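Local coordinates for ribulose-1,5-bisphosphate carboxylase/oxygenase large subunit (Rhodopseudomonas palustris, PDB 3QFW), which is a Rubisco-like protein that may bind magnesium and is related to ribulose-bisphosphate carboxylase, though its own reaction is uncertain, at residues Ala280-Asn285 with Ile315-Gly320; Ser136-Gln141 with Asp161-Asp166; His107-Phe112 with Asp306-Leu311; Ala152-Leu157 with Arg352-Ala357; Ser237-Ile242 with Phe276-Thr281. All coordinates share one frame; numbering follows the deposited sequence.

Contact 1: Ala280-Asn285 with Ile315-Gly320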
# COMPACT_ATOMS: atom_id res chain seq x y z
N ALA B 280 -5.16 17.20 -7.42
CA ALA B 280 -5.44 17.67 -6.07
C ALA B 280 -5.12 16.55 -5.11
O ALA B 280 -5.14 15.37 -5.48
CB ALA B 280 -6.90 18.11 -5.92
N THR B 281 -4.80 16.90 -3.88
CA THR B 281 -4.42 15.87 -2.93
C THR B 281 -5.05 16.14 -1.55
O THR B 281 -4.82 17.19 -0.93
CB THR B 281 -2.88 15.66 -2.88
OG1 THR B 281 -2.57 14.58 -2.02
CG2 THR B 281 -2.15 16.93 -2.40
N VAL B 282 -5.87 15.18 -1.12
CA VAL B 282 -6.61 15.29 0.13
C VAL B 282 -5.73 14.85 1.30
O VAL B 282 -4.98 13.89 1.19
CB VAL B 282 -7.89 14.41 0.08
CG1 VAL B 282 -8.64 14.46 1.41
CG2 VAL B 282 -8.79 14.83 -1.08
N PHE B 283 -5.82 15.57 2.42
CA PHE B 283 -5.07 15.23 3.63
C PHE B 283 -5.78 15.84 4.83
O PHE B 283 -6.46 16.88 4.71
CB PHE B 283 -3.63 15.75 3.56
CG PHE B 283 -3.53 17.26 3.48
CD1 PHE B 283 -3.21 18.01 4.60
CD2 PHE B 283 -3.72 17.91 2.28
CE1 PHE B 283 -3.10 19.40 4.53
CE2 PHE B 283 -3.61 19.31 2.19
CZ PHE B 283 -3.31 20.04 3.31
N PRO B 284 -5.64 15.19 5.99
CA PRO B 284 -6.28 15.69 7.21
C PRO B 284 -5.58 16.96 7.69
O PRO B 284 -4.36 16.98 7.86
CB PRO B 284 -6.11 14.53 8.20
CG PRO B 284 -4.96 13.74 7.68
CD PRO B 284 -4.99 13.88 6.19
N ASN B 285 -6.37 18.01 7.88
CA ASN B 285 -5.86 19.30 8.33
C ASN B 285 -5.35 19.15 9.75
O ASN B 285 -5.73 18.21 10.45
CB ASN B 285 -6.99 20.34 8.27
CG ASN B 285 -6.51 21.76 8.48
OD1 ASN B 285 -5.62 22.24 7.79
ND2 ASN B 285 -7.11 22.44 9.45
N ILE B 315 -3.15 20.92 -6.19
CA ILE B 315 -3.82 21.71 -5.15
C ILE B 315 -3.95 20.94 -3.84
O ILE B 315 -4.58 19.89 -3.79
CB ILE B 315 -5.25 22.16 -5.54
CG1 ILE B 315 -5.35 22.53 -7.02
CG2 ILE B 315 -5.71 23.31 -4.64
CD1 ILE B 315 -5.90 21.38 -7.86
N PRO B 316 -3.36 21.47 -2.76
CA PRO B 316 -3.53 20.82 -1.46
C PRO B 316 -4.98 20.94 -1.03
O PRO B 316 -5.57 22.02 -1.13
CB PRO B 316 -2.64 21.64 -0.52
CG PRO B 316 -1.89 22.62 -1.39
CD PRO B 316 -2.64 22.76 -2.67
N THR B 317 -5.56 19.83 -0.58
CA THR B 317 -6.97 19.82 -0.25
C THR B 317 -7.21 19.34 1.17
O THR B 317 -7.49 18.15 1.39
CB THR B 317 -7.73 18.96 -1.25
OG1 THR B 317 -7.45 19.42 -2.58
CG2 THR B 317 -9.23 19.00 -0.99
N PRO B 318 -7.09 20.25 2.15
CA PRO B 318 -7.19 19.90 3.57
C PRO B 318 -8.60 19.49 3.94
O PRO B 318 -9.57 20.04 3.39
CB PRO B 318 -6.86 21.22 4.29
CG PRO B 318 -6.38 22.14 3.28
CD PRO B 318 -6.86 21.69 1.95
N ALA B 319 -8.71 18.58 4.89
CA ALA B 319 -9.99 18.07 5.35
C ALA B 319 -9.98 17.89 6.87
O ALA B 319 -8.95 17.58 7.46
CB ALA B 319 -10.32 16.76 4.67
N GLY B 320 -11.13 18.12 7.49
CA GLY B 320 -11.26 18.04 8.93
C GLY B 320 -12.48 18.81 9.36
O GLY B 320 -13.37 19.06 8.54
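Five backbone hydrogen bonds zip Ala280-Asn285 to Ile315-Gly320 in parallel register. Thr281 N donates to Ile315 O, Thr317 N to Thr281 O (2.8 Å), Phe283 N to Thr317 O, Ala319 N to Phe283 O, and Asn285 N to Ala319 O, the last nearly straight at 174°. Ile315 O is gripped twice: the hydroxyl of its own strand-mate, Thr317 OG1, reaches it at 3.1 Å from the face opposite to Thr281 N. Weaker CA-H...O contacts fill in between, among them Val282 CA to Thr317 O. Strands 280-284 and 315-319, with helix 294-305 between them in sequence, form a beta-alpha-beta unit of the TIM-barrel catalytic domain; strand 339-341 lies beyond 315-319.

Apolar packing divides between the two faces of the sheet. With Ala280, Val282, Ile315 and Thr317 on one face, Ala280 CB meets Ile315 CD1 at 3.9 Å. On the other, the Phe283 ring is swung between its own backbone N and carbonyl carbon (chi1 63°) and leans across to the proline-rich strand. Pro318 CA sits over one ring face, 4.0 Å from the centroid and toward the rim, a CH-pi contact, and Pro316 CB meets the ring edge at CE2, 3.7 Å away. Leu300 of helix 294-305 also packs against Phe283. Beyond the strand end, Asn285 OD1 lies 3.9 Å from Pro318 CB and accepts a hydrogen bond from Tyr334.

Contact 2: Ser136-Gln141 with Asp161-Asp166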
# COMPACT_ATOMS: atom_id res chain seq x y z
N SER B 136 -16.75 19.41 -1.13
CA SER B 136 -17.47 18.63 -0.14
C SER B 136 -17.52 17.17 -0.55
O SER B 136 -17.31 16.83 -1.72
CB SER B 136 -18.90 19.14 0.04
OG SER B 136 -19.47 18.63 1.23
N ALA B 137 -17.79 16.30 0.42
CA ALA B 137 -17.91 14.88 0.12
C ALA B 137 -19.36 14.43 0.23
O ALA B 137 -20.14 15.02 0.98
CB ALA B 137 -17.01 14.05 1.04
N LEU B 138 -19.70 13.41 -0.54
CA LEU B 138 -21.01 12.78 -0.45
C LEU B 138 -20.96 11.67 0.60
O LEU B 138 -20.24 10.68 0.45
CB LEU B 138 -21.41 12.19 -1.80
CG LEU B 138 -21.50 13.15 -2.99
CD1 LEU B 138 -21.93 12.38 -4.22
CD2 LEU B 138 -22.45 14.33 -2.70
N LYS B 139 -21.72 11.87 1.67
CA LYS B 139 -21.82 10.95 2.78
C LYS B 139 -23.25 11.03 3.28
O LYS B 139 -23.89 12.08 3.12
CB LYS B 139 -20.88 11.38 3.91
CG LYS B 139 -19.43 11.55 3.48
CD LYS B 139 -18.56 11.99 4.64
CE LYS B 139 -17.08 11.89 4.27
NZ LYS B 139 -16.18 12.32 5.38
N PRO B 140 -23.76 9.96 3.91
CA PRO B 140 -23.10 8.68 4.22
C PRO B 140 -23.26 7.61 3.14
O PRO B 140 -24.24 7.63 2.39
CB PRO B 140 -23.82 8.24 5.50
CG PRO B 140 -25.21 8.77 5.33
CD PRO B 140 -25.08 10.08 4.56
N GLN B 141 -22.32 6.66 3.08
CA GLN B 141 -22.31 5.64 2.03
C GLN B 141 -23.47 4.61 2.06
O GLN B 141 -23.55 3.75 1.19
CB GLN B 141 -20.96 4.89 2.01
CG GLN B 141 -20.53 4.28 3.34
CD GLN B 141 -19.46 3.20 3.17
OE1 GLN B 141 -18.37 3.29 3.75
NE2 GLN B 141 -19.77 2.17 2.40
N ASP B 161 -16.96 24.14 -5.52
CA ASP B 161 -16.17 23.82 -6.71
C ASP B 161 -16.05 22.32 -7.05
O ASP B 161 -16.14 21.93 -8.22
CB ASP B 161 -14.78 24.45 -6.62
CG ASP B 161 -14.83 25.95 -6.45
OD1 ASP B 161 -15.28 26.63 -7.40
OD2 ASP B 161 -14.43 26.44 -5.37
N LEU B 162 -15.84 21.48 -6.03
CA LEU B 162 -15.68 20.04 -6.29
C LEU B 162 -16.44 19.17 -5.29
O LEU B 162 -16.37 19.36 -4.08
CB LEU B 162 -14.19 19.64 -6.36
CG LEU B 162 -13.82 18.18 -6.68
CD1 LEU B 162 -14.78 17.54 -7.66
CD2 LEU B 162 -12.38 18.05 -7.20
N ILE B 163 -17.19 18.24 -5.85
CA ILE B 163 -17.94 17.27 -5.08
C ILE B 163 -17.28 15.92 -5.31
O ILE B 163 -17.12 15.47 -6.44
CB ILE B 163 -19.40 17.23 -5.52
CG1 ILE B 163 -20.03 18.62 -5.30
CG2 ILE B 163 -20.16 16.13 -4.78
CD1 ILE B 163 -21.47 18.71 -5.67
N LYS B 164 -16.87 15.29 -4.21
CA LYS B 164 -16.18 14.01 -4.28
C LYS B 164 -17.02 12.96 -3.58
O LYS B 164 -17.76 13.27 -2.65
CB LYS B 164 -14.81 14.11 -3.61
CG LYS B 164 -14.89 14.38 -2.11
CD LYS B 164 -13.53 14.62 -1.47
CE LYS B 164 -12.75 13.33 -1.25
NZ LYS B 164 -13.42 12.34 -0.32
N ASP B 165 -16.88 11.71 -4.01
CA ASP B 165 -17.42 10.58 -3.27
C ASP B 165 -16.74 10.50 -1.91
O ASP B 165 -15.57 10.86 -1.76
CB ASP B 165 -17.14 9.28 -4.01
CG ASP B 165 -18.20 8.94 -5.03
OD1 ASP B 165 -19.24 9.63 -5.08
OD2 ASP B 165 -18.00 7.96 -5.78
N ASP B 166 -17.48 10.03 -0.92
CA ASP B 166 -16.85 9.45 0.25
C ASP B 166 -15.79 8.49 -0.31
O ASP B 166 -16.01 7.82 -1.33
CB ASP B 166 -17.89 8.70 1.07
CG ASP B 166 -17.32 8.05 2.30
OD1 ASP B 166 -16.27 7.38 2.21
OD2 ASP B 166 -17.91 8.20 3.38
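Parallel strand pairing joins Ser136-Leu138 to Leu162-Asp165, two neighbouring strands of the TIM-barrel catalytic domain whose beta-alpha-beta connection runs through helix 145-157. The short strand axes come within 4.6 Å and are turned by 36°. Ser136 N donates to Leu162 O, Lys164 N to Ser136 O at 171°, and Leu138 N to Lys164 O (2.9 Å); all three donors lie close to the C=O axis. Past the strand ends, Asp166 N continues the ladder to Leu138 O in a more bent bond of 137°.

On the face shared by Ser136, Leu138, Ile163 and Asp165, Leu138 CD2 rests on Ile163 CG2 at 3.6 Å, and helix 145-157 covers both through Leu155. The Asp165 carboxylate is held by Tyr201, Arg180 and the backbone N of Asn204, and its OD1 lies 3.9 Å from Leu138 CD1.

Across the sheet, Lys164 CG packs on Ala137 CB at 3.8 Å. The rest of that lysine bends at chi3 and chi4, folding NZ back onto its neighbour's carbonyl, Asp165 O (3.0 Å). Lys139 instead stays extended, crossing Asp166 at about a right angle and sending NZ to Glu35 of the second subunit in a salt bridge. Asp166 OD1 bonds to Gly168 N, while OD2 lies alongside the lysine's aliphatic part, 3.7 Å from Lys139 CG.

Contact 3: His107-Phe112 with Asp306-Leu311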
# COMPACT_ATOMS: atom_id res chain seq x y z
N HIS B 107 15.44 13.32 -14.70
CA HIS B 107 14.81 12.42 -15.66
C HIS B 107 13.60 11.67 -15.07
O HIS B 107 12.72 11.25 -15.81
CB HIS B 107 15.83 11.46 -16.31
CG HIS B 107 16.15 10.25 -15.49
ND1 HIS B 107 17.29 10.15 -14.71
CD2 HIS B 107 15.51 9.06 -15.36
CE1 HIS B 107 17.32 8.97 -14.13
NE2 HIS B 107 16.25 8.29 -14.50
N TYR B 108 13.54 11.54 -13.75
CA TYR B 108 12.37 10.93 -13.11
C TYR B 108 11.16 11.85 -13.22
O TYR B 108 10.04 11.39 -13.46
CB TYR B 108 12.63 10.62 -11.64
CG TYR B 108 13.53 9.43 -11.42
CD1 TYR B 108 14.90 9.59 -11.35
CD2 TYR B 108 13.01 8.14 -11.31
CE1 TYR B 108 15.74 8.52 -11.16
CE2 TYR B 108 13.85 7.05 -11.13
CZ TYR B 108 15.21 7.26 -11.04
OH TYR B 108 16.07 6.21 -10.87
N LEU B 109 11.39 13.14 -13.04
CA LEU B 109 10.27 14.07 -13.11
C LEU B 109 9.69 14.10 -14.52
O LEU B 109 8.48 14.18 -14.69
CB LEU B 109 10.69 15.46 -12.64
CG LEU B 109 10.66 15.68 -11.12
CD1 LEU B 109 11.60 14.73 -10.36
CD2 LEU B 109 10.95 17.15 -10.79
N THR B 110 10.54 14.01 -15.54
CA THR B 110 10.05 14.10 -16.91
C THR B 110 9.30 12.83 -17.28
O THR B 110 8.26 12.87 -17.94
CB THR B 110 11.19 14.34 -17.93
OG1 THR B 110 11.99 15.45 -17.51
CG2 THR B 110 10.62 14.64 -19.30
N ALA B 111 9.83 11.71 -16.82
CA ALA B 111 9.23 10.41 -17.08
C ALA B 111 7.84 10.30 -16.45
O ALA B 111 6.89 9.90 -17.12
CB ALA B 111 10.12 9.30 -16.58
N PHE B 112 7.73 10.65 -15.18
CA PHE B 112 6.44 10.58 -14.48
C PHE B 112 5.46 11.67 -14.94
O PHE B 112 4.27 11.41 -15.11
CB PHE B 112 6.63 10.60 -12.95
CG PHE B 112 7.31 9.37 -12.39
CD1 PHE B 112 6.79 8.10 -12.62
CD2 PHE B 112 8.45 9.49 -11.60
CE1 PHE B 112 7.41 6.95 -12.09
CE2 PHE B 112 9.08 8.35 -11.07
CZ PHE B 112 8.55 7.08 -11.31
N ASP B 306 4.97 24.02 -4.80
CA ASP B 306 6.20 24.75 -5.14
C ASP B 306 6.89 24.22 -6.39
O ASP B 306 6.58 23.12 -6.86
CB ASP B 306 7.14 24.78 -3.93
CG ASP B 306 6.58 25.60 -2.78
OD1 ASP B 306 5.59 26.32 -2.99
OD2 ASP B 306 7.12 25.52 -1.66
N PRO B 307 7.82 25.00 -6.95
CA PRO B 307 8.57 24.52 -8.11
C PRO B 307 9.12 23.12 -7.87
O PRO B 307 9.64 22.83 -6.80
CB PRO B 307 9.72 25.53 -8.22
CG PRO B 307 9.12 26.81 -7.68
CD PRO B 307 8.25 26.35 -6.53
N PHE B 308 9.00 22.27 -8.89
CA PHE B 308 9.36 20.87 -8.83
C PHE B 308 9.62 20.47 -10.28
O PHE B 308 8.69 20.17 -11.02
CB PHE B 308 8.19 20.08 -8.22
CG PHE B 308 8.48 18.62 -7.97
CD1 PHE B 308 9.67 18.21 -7.39
CD2 PHE B 308 7.52 17.66 -8.27
CE1 PHE B 308 9.91 16.85 -7.15
CE2 PHE B 308 7.76 16.30 -8.02
CZ PHE B 308 8.96 15.92 -7.46
N GLY B 309 10.88 20.54 -10.70
CA GLY B 309 11.18 20.51 -12.12
C GLY B 309 10.24 21.40 -12.93
O GLY B 309 9.90 22.51 -12.50
N LYS B 310 9.82 20.90 -14.08
CA LYS B 310 8.84 21.57 -14.93
C LYS B 310 7.40 21.13 -14.66
O LYS B 310 6.52 21.38 -15.49
CB LYS B 310 9.18 21.30 -16.40
CG LYS B 310 10.40 22.05 -16.92
CD LYS B 310 10.94 21.42 -18.20
CE LYS B 310 11.73 20.15 -17.90
NZ LYS B 310 12.29 19.51 -19.13
N LEU B 311 7.16 20.49 -13.52
CA LEU B 311 5.86 19.89 -13.24
C LEU B 311 4.80 20.85 -12.71
O LEU B 311 5.08 21.71 -11.88
CB LEU B 311 6.02 18.74 -12.24
CG LEU B 311 6.98 17.66 -12.73
CD1 LEU B 311 6.91 16.45 -11.83
CD2 LEU B 311 6.65 17.29 -14.16
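Leu109 turns its CG anti to the carbonyl carbon (chi1 -83°), and Phe308 sets its CG anti to the backbone N (chi1 -174°), which brings a leucine methyl over a phenyl face. The contact docks helix 106-112 onto the loop that leads from helix 294-305 to strand 315-319, a beta-alpha-beta connection of the TIM barrel, where Phe308 to Leu311 make a type II' beta turn closed by Leu311 N to Phe308 O.

Leu109 CD2 stands above the centre of the Phe308 ring, 3.8 Å from the centroid and 13° off its normal, a CH-pi contact. The same methyl presses on the turn backbone, 3.4 Å from Gly309 N. Gly309 has a positive phi, and a beta-carbon at this position would run into Leu109 CD2, so the leucine can lie close over the bend. Arg271 and Arg274 of helix 265-276 also pack against Phe308, whereas Leu275 of that helix touches Leu109.

Leu311, at the end of the turn, supplies a second apolar patch without any hydrogen bond between the segments. Its CD1 lies 3.9 Å from Leu109 CG, while its other methyl, CD2, approaches the helix backbone at Leu109 O, 3.6 Å away.

Contact 4: Ala152-Leu157 with Arg352-Ala357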
# COMPACT_ATOMS: atom_id res chain seq x y z
N ALA B 152 -25.70 15.98 -3.74
CA ALA B 152 -24.80 16.62 -4.68
C ALA B 152 -25.43 17.85 -5.31
O ALA B 152 -24.78 18.88 -5.50
CB ALA B 152 -24.38 15.65 -5.77
N HIS B 153 -26.71 17.74 -5.65
CA HIS B 153 -27.44 18.83 -6.28
C HIS B 153 -27.48 20.04 -5.35
O HIS B 153 -27.23 21.18 -5.77
CB HIS B 153 -28.86 18.37 -6.64
CG HIS B 153 -29.62 19.36 -7.48
ND1 HIS B 153 -29.43 19.48 -8.84
CD2 HIS B 153 -30.58 20.25 -7.16
CE1 HIS B 153 -30.24 20.41 -9.32
NE2 HIS B 153 -30.95 20.90 -8.31
N GLN B 154 -27.78 19.80 -4.08
CA GLN B 154 -27.83 20.87 -3.10
C GLN B 154 -26.45 21.51 -2.92
O GLN B 154 -26.33 22.72 -2.86
CB GLN B 154 -28.41 20.39 -1.78
CG GLN B 154 -29.85 19.91 -1.91
CD GLN B 154 -30.29 19.03 -0.76
OE1 GLN B 154 -30.48 19.49 0.37
NE2 GLN B 154 -30.46 17.74 -1.04
N LEU B 155 -25.40 20.69 -2.86
CA LEU B 155 -24.05 21.23 -2.73
C LEU B 155 -23.67 22.09 -3.94
O LEU B 155 -23.19 23.22 -3.79
CB LEU B 155 -23.04 20.09 -2.53
CG LEU B 155 -23.30 19.28 -1.25
CD1 LEU B 155 -22.52 17.96 -1.26
CD2 LEU B 155 -22.97 20.11 -0.02
N ALA B 156 -23.88 21.55 -5.13
CA ALA B 156 -23.51 22.25 -6.36
C ALA B 156 -24.31 23.54 -6.51
O ALA B 156 -23.79 24.55 -7.00
CB ALA B 156 -23.72 21.33 -7.57
N LEU B 157 -25.56 23.52 -6.07
CA LEU B 157 -26.39 24.72 -6.07
C LEU B 157 -25.76 25.83 -5.23
O LEU B 157 -25.94 27.00 -5.52
CB LEU B 157 -27.81 24.41 -5.58
CG LEU B 157 -28.85 24.12 -6.66
CD1 LEU B 157 -30.24 23.96 -6.05
CD2 LEU B 157 -28.86 25.24 -7.70
N ARG B 352 -31.45 23.27 4.54
CA ARG B 352 -30.62 24.48 4.52
C ARG B 352 -29.22 24.18 4.00
O ARG B 352 -28.31 25.00 4.14
CB ARG B 352 -30.57 25.11 5.92
CG ARG B 352 -31.61 26.20 6.13
CD ARG B 352 -32.12 26.26 7.57
NE ARG B 352 -31.05 26.40 8.56
CZ ARG B 352 -30.57 27.56 9.00
NH1 ARG B 352 -31.06 28.70 8.53
NH2 ARG B 352 -29.61 27.58 9.90
N LEU B 353 -29.06 23.02 3.37
CA LEU B 353 -27.77 22.59 2.85
C LEU B 353 -27.22 23.58 1.83
O LEU B 353 -26.07 24.01 1.92
CB LEU B 353 -27.88 21.20 2.22
CG LEU B 353 -26.58 20.59 1.68
CD1 LEU B 353 -25.56 20.41 2.80
CD2 LEU B 353 -26.85 19.26 1.00
N THR B 354 -28.04 23.92 0.84
CA THR B 354 -27.64 24.87 -0.19
C THR B 354 -27.33 26.22 0.44
O THR B 354 -26.35 26.87 0.08
CB THR B 354 -28.70 25.02 -1.29
OG1 THR B 354 -28.91 23.75 -1.93
CG2 THR B 354 -28.26 26.03 -2.33
N GLU B 355 -28.17 26.64 1.38
CA GLU B 355 -27.95 27.90 2.08
C GLU B 355 -26.62 27.92 2.84
O GLU B 355 -25.84 28.87 2.71
CB GLU B 355 -29.11 28.20 3.04
CG GLU B 355 -28.88 29.41 3.93
CD GLU B 355 -29.98 29.59 4.96
OE1 GLU B 355 -30.88 28.73 5.01
OE2 GLU B 355 -29.94 30.58 5.72
N GLN B 356 -26.38 26.87 3.63
CA GLN B 356 -25.17 26.79 4.44
C GLN B 356 -23.93 26.60 3.57
O GLN B 356 -22.85 27.07 3.93
CB GLN B 356 -25.28 25.66 5.47
CG GLN B 356 -26.40 25.85 6.49
CD GLN B 356 -26.34 27.21 7.19
OE1 GLN B 356 -25.30 27.86 7.23
NE2 GLN B 356 -27.47 27.63 7.74
N ALA B 357 -24.08 25.93 2.44
CA ALA B 357 -22.99 25.74 1.48
C ALA B 357 -22.62 27.07 0.83
O ALA B 357 -21.44 27.39 0.63
CB ALA B 357 -23.38 24.76 0.42
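Gln154 gives the helix 145-157 side of this contact its polar grip and part of its packing. Its carbonyl oxygen accepts a hydrogen bond from Thr354 OG1 at 2.9 Å, the hydroxyl coming in from the flank of the carbonyl, with a C=O...O angle of 106°. Thr354 OG1 is set anti to its own carbonyl carbon (chi1 -61°), while CG2 is left for apolar packing. The Gln154 side chain runs at about a right angle to Leu353: its CB meets Leu353 CD2 at 3.4 Å, and OE1 lies over Leu353 CB at 3.6 Å. The amide NE2 turns back to Ser150 O, one turn earlier in the same helix.

The Leu155 side chain sets out away from helix 353-366, yet its CD2 reaches Leu353 CD1, 3.8 Å away. Leu157 finishes the row with CB against Thr354 CG2 at 3.7 Å. A valine in place of Thr354 would probably leave Gln154 O without this cross-helix donor.

The two short helix segments run 7.8 Å apart at 35°, closest in backbone at Gln154 and Thr354. Helix 353-366, near the end of the chain, thus lies alongside helix 145-157. Toward the sheet Leu155 packs on Ser136 and Leu138 of strand 133-138 and on Ile163 of strand 162-165, while Ala152, His153 and Ala156 meet helix 177-195, so this barrel helix rests on the sheet, with helix 353-366 and helix 177-195 as neighbours.

Contact 5: Ser237-Ile242 with Phe276-Thr281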
# COMPACT_ATOMS: atom_id res chain seq x y z
N SER B 237 1.58 2.19 -9.03
CA SER B 237 1.81 1.94 -10.45
C SER B 237 0.51 1.98 -11.25
O SER B 237 0.46 2.54 -12.34
CB SER B 237 2.58 0.64 -10.69
OG SER B 237 3.93 0.76 -10.28
N ASN B 238 -0.56 1.42 -10.69
CA ASN B 238 -1.87 1.52 -11.35
C ASN B 238 -2.51 2.91 -11.30
O ASN B 238 -3.19 3.34 -12.24
CB ASN B 238 -2.80 0.46 -10.77
CG ASN B 238 -2.17 -0.90 -10.80
OD1 ASN B 238 -1.91 -1.45 -11.87
ND2 ASN B 238 -1.90 -1.45 -9.62
N PHE B 239 -2.29 3.60 -10.18
CA PHE B 239 -2.73 4.99 -10.08
C PHE B 239 -2.12 5.78 -11.23
O PHE B 239 -2.81 6.51 -11.93
CB PHE B 239 -2.32 5.59 -8.73
CG PHE B 239 -2.49 7.11 -8.66
CD1 PHE B 239 -3.76 7.67 -8.64
CD2 PHE B 239 -1.39 7.94 -8.61
CE1 PHE B 239 -3.94 9.06 -8.57
CE2 PHE B 239 -1.55 9.34 -8.55
CZ PHE B 239 -2.83 9.90 -8.53
N HIS B 240 -0.82 5.59 -11.44
CA HIS B 240 -0.11 6.32 -12.49
C HIS B 240 -0.65 5.96 -13.87
O HIS B 240 -0.82 6.82 -14.74
CB HIS B 240 1.38 6.01 -12.41
CG HIS B 240 2.24 6.85 -13.29
ND1 HIS B 240 2.14 8.23 -13.34
CD2 HIS B 240 3.23 6.52 -14.15
CE1 HIS B 240 3.03 8.70 -14.19
NE2 HIS B 240 3.70 7.68 -14.70
N ALA B 241 -0.94 4.67 -14.06
CA ALA B 241 -1.52 4.19 -15.31
C ALA B 241 -2.86 4.86 -15.61
O ALA B 241 -3.13 5.22 -16.75
CB ALA B 241 -1.69 2.68 -15.28
N ILE B 242 -3.69 5.02 -14.58
CA ILE B 242 -4.98 5.69 -14.73
C ILE B 242 -4.79 7.17 -15.05
O ILE B 242 -5.53 7.74 -15.86
CB ILE B 242 -5.88 5.54 -13.48
CG1 ILE B 242 -6.54 4.17 -13.47
CG2 ILE B 242 -6.97 6.59 -13.46
CD1 ILE B 242 -7.57 3.97 -14.57
N PHE B 276 3.29 11.51 -9.50
CA PHE B 276 2.60 10.42 -10.19
C PHE B 276 1.34 10.85 -10.95
O PHE B 276 0.81 10.07 -11.74
CB PHE B 276 2.28 9.29 -9.20
CG PHE B 276 3.50 8.61 -8.66
CD1 PHE B 276 4.66 8.53 -9.41
CD2 PHE B 276 3.50 8.08 -7.37
CE1 PHE B 276 5.80 7.90 -8.91
CE2 PHE B 276 4.63 7.46 -6.87
CZ PHE B 276 5.78 7.38 -7.63
N GLY B 277 0.86 12.06 -10.68
CA GLY B 277 -0.21 12.66 -11.48
C GLY B 277 -1.41 13.25 -10.77
O GLY B 277 -2.39 13.61 -11.42
N ALA B 278 -1.37 13.36 -9.45
CA ALA B 278 -2.51 13.89 -8.73
C ALA B 278 -2.64 15.41 -9.00
O ALA B 278 -1.68 16.15 -8.88
CB ALA B 278 -2.37 13.63 -7.24
N ASP B 279 -3.84 15.86 -9.37
CA ASP B 279 -4.07 17.29 -9.57
C ASP B 279 -4.50 17.96 -8.29
O ASP B 279 -4.25 19.16 -8.08
CB ASP B 279 -5.12 17.52 -10.66
CG ASP B 279 -4.72 16.91 -11.98
OD1 ASP B 279 -3.72 17.37 -12.57
OD2 ASP B 279 -5.41 15.98 -12.42
N ALA B 280 -5.16 17.20 -7.42
CA ALA B 280 -5.44 17.67 -6.07
C ALA B 280 -5.12 16.55 -5.11
O ALA B 280 -5.14 15.37 -5.48
CB ALA B 280 -6.90 18.11 -5.92
N THR B 281 -4.80 16.90 -3.88
CA THR B 281 -4.42 15.87 -2.93
C THR B 281 -5.05 16.14 -1.55
O THR B 281 -4.82 17.19 -0.93
CB THR B 281 -2.88 15.66 -2.88
OG1 THR B 281 -2.57 14.58 -2.02
CG2 THR B 281 -2.15 16.93 -2.40
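Phe276 stands where helix 265-276 gives way to the run into strand 280-284 of the TIM barrel, and helix 236-243 meets it there with two consecutive side chains, Phe239 and His240. The Phe276 carbonyl oxygen accepts a hydrogen bond from His240 ND1 at 2.8 Å with an N-H...O angle of 162°. The oxygen lies in the imidazole plane, at the ring edge, so the ring is aligned with its acceptor, though the nitrogen is tilted 27° from the carbonyl plane. His240 CG is anti to the backbone N (chi1 -171°), which carries the ring out to this carbonyl. A leucine in place of His240 would probably leave Phe276 O without this donor and remove the restraint on the helix end. The Phe276 side chain leads away from the helix, but its CB touches the edge of the Phe239 ring, 3.9 Å from CE2. Phe112 packs edge-to-face with both the Phe276 and the His240 rings.

Gly277 follows with a positive phi, ending helix 265-276 in a Schellman motif. At these backbone angles a beta-carbon would collide with the carbonyl oxygen of Phe276, which favours glycine. The Phe239 ring also packs on Val251 of strand 250-253, the neighbour of strand 280-284.

At Ala278 the contact ends: its backbone N lies at the ring edge, and its methyl CB rests 4.0 Å from Phe239 CZ.

How the contacts relate
Contacts 1 and 2 are parallel strand pairs on different portions of the TIM barrel, their centres 13 Å apart and touching through Val282 and Lys164. Along the chain contact 2 closes before contacts 5 and 1 open; the chain then leaves helix 265-276 through the turn of contact 5 into the strand of contact 1, sharing Ala280 and Thr281. Contact 4 has its centre about 12 Å from that of contact 2, on the helix that links its two strands. Contact 3 brings in helix 106-112, and its Phe112 meets contact 5. Contacts 3 and 4, about 38 Å apart between centres on opposite sides of the chain's centre, each bridge sequence nearly 200 residues apart, tying distant parts of the chain together around the barrel.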